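Peptidase S15/CocE/NonD (Thaumarchaeota archaeon SCGC AB-539-E09, PDB 4PF1) acts as an aminopeptidase of the S15 family of serine peptidases, probably cleaving residues from the amino-terminal end of peptides. Local coordinates at residues G254-K257 against K258-H262; V355-P358 against F359-H362. All coordinates share one frame; numbering follows the deposited sequence.

Contact 1. Residues G254-K257 against K258-H262; sequences GFWK and KLAAH
Lys258 runs back along the side of the helix toward Gly254, and its methylenes can be followed one by one. CB lies 3.4 Å from Phe255 O; CG comes equally near to Gly254 O, one turn earlier; CD, 4.0 Å from Phe255 CD1, meets the phenyl ring at its edge, near the ring plane; CE lies 4.2 Å from Gly254 O. Beyond CG the chain is fully extended, and it carries NZ out to a salt bridge with Asp18 of the second subunit. The segments together form the short helix 254-261, within the S15 peptidase region of an alpha/beta hydrolase, and i to i+4 backbone bonds tie one turn to the next. Two CH-pi contacts follow the same spacing. Leu259 CG sits over one face of Phe255, 4.1 Å from the ring centroid. Phe255 can offer that face because its CG is anti to the backbone N (chi1 -167°), which swings the ring toward the C-terminal end of the helix. Trp256 does likewise: Ala260 CB rests over its six-membered ring, 4.0 Å from CZ2, while Leu259 CB approaches Trp256 CE3 obliquely. Helix 204-215 packs on Trp256 through Leu208, and Trp269 touches both Phe255 and Leu259.

Contact 2. Residues V355-P358 against F359-H362; sequences VMQP and FLDH
Phe359, Leu360, Asp361 and His362 each give their backbone N-H to the carbonyl four residues earlier, from Val355 O to Pro358 O, the straightest of these bonds being Asp361 N to Gln357 O at 2.8 Å. These residues make about two turns of helix 347-365, which packs against strands 178-184 and 287-292 of the central sheet of an alpha/beta hydrolase fold. Pro358 has no N-H to return to the preceding turn, and the helix is kinked there, yet its carbonyl still accepts from His362.

Gln357 and Asp361 form the polar pair of the contact. CG of Gln357 stands anti to its backbone N (chi1 -161°) and the chain then bends at chi2 (53°), bringing the amide round to the carboxylate one turn on. NE2 donates to Asp361 OD1 at 3.1 Å, meeting that oxygen from above the carboxylate plane, and makes a weak second bond to Asp361 OD2 at 3.5 Å. The two flat groups are turned 65° apart. Each has another partner: Gln357 OE1 bonds to Thr93, and Asp361 OD1 to Tyr99. With an alanine in place of this glutamine, Thr93 would probably lose its amide partner and the Asp361 carboxylate would be less firmly fixed in its rotation.

Met356 and Leu360 run alongside one another in the same direction, with Met356 CG 4.2 Å from Leu360 CD1. Met356 also reaches Val182 and Leu288 of the two strands. Phe359 directs its ring away from the preceding turn, onto Ala180, Val182 and Leu288, whereas its CB stays 3.3 Å from Val355 O and the ring edge faces Met356 O.

In the fold
Contacts 1 and 2 illustrate how one i to i+4 spacing serves different surroundings. Both are largely buried, but they belong to separate helices on opposite sides of the chain's centre, their own centres about 40 Å apart and nearest atoms about 27 Å apart. Residues 254-262 lie where a neighbouring subunit packs, so there aromatic faces covered by aliphatic groups accompany a lysine whose charge is answered across the subunit interface. Residues 355-362 belong to a longer helix lying against the central sheet and touch no other subunit; apolar side chains meet the strands, while an amide-carboxylate pair links the helix to Thr93 and Tyr99 of the same chain.

Contact 1. Residues G254-K257 against K258-H262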
loop_
_atom_site.group_PDB
_atom_site.type_symbol
_atom_site.label_atom_id
_atom_site.label_comp_id
_atom_site.label_asym_id
_atom_site.label_seq_id
_atom_site.Cartn_x
_atom_site.Cartn_y
_atom_site.Cartn_z
ATOM N N GLY A 254 -21.414 36.606 2.171
ATOM C CA GLY A 254 -22.752 36.616 2.763
ATOM C C GLY A 254 -23.061 35.612 3.855
ATOM O O GLY A 254 -23.648 35.985 4.876
ATOM N N PHE A 255 -22.712 34.322 3.645
ATOM C CA PHE A 255 -23.020 33.293 4.640
ATOM C C PHE A 255 -22.201 33.464 5.922
ATOM O O PHE A 255 -22.720 33.152 6.994
ATOM C CB PHE A 255 -22.871 31.868 4.082
ATOM C CG PHE A 255 -23.474 30.808 4.977
ATOM C CD1 PHE A 255 -24.785 30.923 5.437
ATOM C CD2 PHE A 255 -22.727 29.706 5.379
ATOM C CE1 PHE A 255 -25.337 29.949 6.274
ATOM C CE2 PHE A 255 -23.282 28.734 6.217
ATOM C CZ PHE A 255 -24.581 28.863 6.659
ATOM N N TRP A 256 -20.953 33.993 5.833
ATOM C CA TRP A 256 -20.151 34.264 7.035
ATOM C C TRP A 256 -20.807 35.380 7.860
ATOM O O TRP A 256 -20.867 35.279 9.089
ATOM C CB TRP A 256 -18.688 34.627 6.694
ATOM C CG TRP A 256 -17.935 35.245 7.845
ATOM C CD1 TRP A 256 -17.418 36.505 7.901
ATOM C CD2 TRP A 256 -17.734 34.671 9.149
ATOM N NE1 TRP A 256 -16.859 36.736 9.137
ATOM C CE2 TRP A 256 -17.054 35.633 9.929
ATOM C CE3 TRP A 256 -18.063 33.435 9.735
ATOM C CZ2 TRP A 256 -16.661 35.383 11.251
ATOM C CZ3 TRP A 256 -17.673 33.188 11.043
ATOM C CH2 TRP A 256 -16.986 34.157 11.788
ATOM N N LYS A 257 -21.328 36.423 7.175
ATOM C CA LYS A 257 -22.042 37.538 7.808
ATOM C C LYS A 257 -23.260 37.008 8.568
ATOM O O LYS A 257 -23.511 37.442 9.686
ATOM C CB LYS A 257 -22.467 38.585 6.762
ATOM C CG LYS A 257 -21.293 39.282 6.073
ATOM C CD LYS A 257 -21.759 40.236 4.970
ATOM C CE LYS A 257 -21.920 41.662 5.450
ATOM N NZ LYS A 257 -20.610 42.320 5.700
ATOM N N LYS A 258 -23.959 36.006 7.991
ATOM C CA LYS A 258 -25.110 35.343 8.615
ATOM C C LYS A 258 -24.678 34.508 9.836
ATOM O O LYS A 258 -25.335 34.569 10.875
ATOM C CB LYS A 258 -25.839 34.450 7.596
ATOM C CG LYS A 258 -26.563 35.225 6.497
ATOM C CD LYS A 258 -26.985 34.304 5.363
ATOM C CE LYS A 258 -27.659 35.054 4.240
ATOM N NZ LYS A 258 -27.882 34.183 3.056
ATOM N N LEU A 259 -23.568 33.736 9.709
ATOM C CA LEU A 259 -23.039 32.893 10.794
ATOM C C LEU A 259 -22.594 33.740 11.996
ATOM O O LEU A 259 -22.921 33.402 13.137
ATOM C CB LEU A 259 -21.858 32.022 10.302
ATOM C CG LEU A 259 -22.187 30.866 9.346
ATOM C CD1 LEU A 259 -20.932 30.376 8.636
ATOM C CD2 LEU A 259 -22.861 29.708 10.077
ATOM N N ALA A 260 -21.864 34.848 11.731
ATOM C CA ALA A 260 -21.361 35.758 12.763
ATOM C C ALA A 260 -22.494 36.540 13.444
ATOM O O ALA A 260 -22.418 36.781 14.650
ATOM C CB ALA A 260 -20.349 36.724 12.162
ATOM N N ALA A 261 -23.533 36.940 12.675
ATOM C CA ALA A 261 -24.680 37.691 13.208
ATOM C C ALA A 261 -25.674 36.782 13.949
ATOM O O ALA A 261 -26.438 37.274 14.778
ATOM C CB ALA A 261 -25.397 38.431 12.086
ATOM N N HIS A 262 -25.668 35.463 13.656
ATOM C CA HIS A 262 -26.600 34.533 14.299
ATOM C C HIS A 262 -25.871 33.335 14.969
ATOM O O HIS A 262 -26.050 32.195 14.525
ATOM C CB HIS A 262 -27.653 34.034 13.285
ATOM C CG HIS A 262 -28.400 35.131 12.592
ATOM N ND1 HIS A 262 -29.317 35.918 13.267
ATOM C CD2 HIS A 262 -28.341 35.539 11.303
ATOM C CE1 HIS A 262 -29.783 36.775 12.372
ATOM N NE2 HIS A 262 -29.225 36.586 11.177
#

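Contact 2. Residues V355-P358 against F359-H362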
loop_
_atom_site.group_PDB
_atom_site.type_symbol
_atom_site.label_atom_id
_atom_site.label_comp_id
_atom_site.label_asym_id
_atom_site.label_seq_id
_atom_site.Cartn_x
_atom_site.Cartn_y
_atom_site.Cartn_z
ATOM N N VAL A 355 -34.114 -1.601 -3.193
ATOM C CA VAL A 355 -35.113 -0.783 -2.495
ATOM C C VAL A 355 -35.425 0.509 -3.277
ATOM O O VAL A 355 -36.592 0.757 -3.575
ATOM C CB VAL A 355 -34.694 -0.465 -1.024
ATOM C CG1 VAL A 355 -35.784 0.322 -0.294
ATOM C CG2 VAL A 355 -34.341 -1.738 -0.254
ATOM N N MET A 356 -34.392 1.330 -3.595
ATOM C CA MET A 356 -34.577 2.622 -4.270
ATOM C C MET A 356 -35.115 2.479 -5.705
ATOM O O MET A 356 -36.067 3.176 -6.055
ATOM C CB MET A 356 -33.282 3.453 -4.270
ATOM C CG MET A 356 -33.509 4.912 -4.673
ATOM S SD MET A 356 -32.000 5.836 -5.052
ATOM C CE MET A 356 -31.459 4.996 -6.523
ATOM N N GLN A 357 -34.503 1.612 -6.537
ATOM C CA GLN A 357 -34.959 1.438 -7.920
ATOM C C GLN A 357 -36.409 0.867 -7.982
ATOM O O GLN A 357 -37.225 1.472 -8.676
ATOM C CB GLN A 357 -33.976 0.594 -8.754
ATOM C CG GLN A 357 -34.152 0.751 -10.281
ATOM C CD GLN A 357 -34.133 2.193 -10.774
ATOM O OE1 GLN A 357 -33.328 3.030 -10.340
ATOM N NE2 GLN A 357 -35.008 2.503 -11.717
ATOM N N PRO A 358 -36.803 -0.186 -7.203
ATOM C CA PRO A 358 -38.209 -0.642 -7.258
ATOM C C PRO A 358 -39.190 0.423 -6.745
ATOM O O PRO A 358 -40.307 0.504 -7.249
ATOM C CB PRO A 358 -38.216 -1.894 -6.374
ATOM C CG PRO A 358 -36.794 -2.339 -6.332
ATOM C CD PRO A 358 -36.007 -1.066 -6.325
ATOM N N PHE A 359 -38.754 1.264 -5.775
ATOM C CA PHE A 359 -39.545 2.392 -5.262
ATOM C C PHE A 359 -39.846 3.364 -6.415
ATOM O O PHE A 359 -41.008 3.681 -6.663
ATOM C CB PHE A 359 -38.787 3.110 -4.116
ATOM C CG PHE A 359 -39.357 4.440 -3.668
ATOM C CD1 PHE A 359 -40.426 4.495 -2.779
ATOM C CD2 PHE A 359 -38.797 5.638 -4.101
ATOM C CE1 PHE A 359 -40.936 5.725 -2.347
ATOM C CE2 PHE A 359 -39.313 6.866 -3.672
ATOM C CZ PHE A 359 -40.379 6.901 -2.800
ATOM N N LEU A 360 -38.790 3.784 -7.148
ATOM C CA LEU A 360 -38.897 4.706 -8.281
ATOM C C LEU A 360 -39.673 4.090 -9.443
ATOM O O LEU A 360 -40.542 4.755 -10.004
ATOM C CB LEU A 360 -37.502 5.154 -8.766
ATOM C CG LEU A 360 -36.652 5.972 -7.780
ATOM C CD1 LEU A 360 -35.238 6.133 -8.294
ATOM C CD2 LEU A 360 -37.277 7.341 -7.502
ATOM N N ASP A 361 -39.375 2.817 -9.795
ATOM C CA ASP A 361 -40.035 2.122 -10.904
ATOM C C ASP A 361 -41.546 2.004 -10.695
ATOM O O ASP A 361 -42.296 2.127 -11.662
ATOM C CB ASP A 361 -39.420 0.735 -11.139
ATOM C CG ASP A 361 -38.055 0.766 -11.805
ATOM O OD1 ASP A 361 -37.816 1.673 -12.637
ATOM O OD2 ASP A 361 -37.249 -0.152 -11.546
ATOM N N HIS A 362 -41.999 1.816 -9.435
ATOM C CA HIS A 362 -43.427 1.717 -9.146
ATOM C C HIS A 362 -44.161 3.042 -9.423
ATOM O O HIS A 362 -45.201 3.025 -10.073
ATOM C CB HIS A 362 -43.689 1.255 -7.700
ATOM C CG HIS A 362 -45.124 1.406 -7.287
ATOM N ND1 HIS A 362 -46.128 0.668 -7.887
ATOM C CD2 HIS A 362 -45.684 2.271 -6.409
ATOM C CE1 HIS A 362 -47.261 1.086 -7.341
ATOM N NE2 HIS A 362 -47.043 2.041 -6.438
#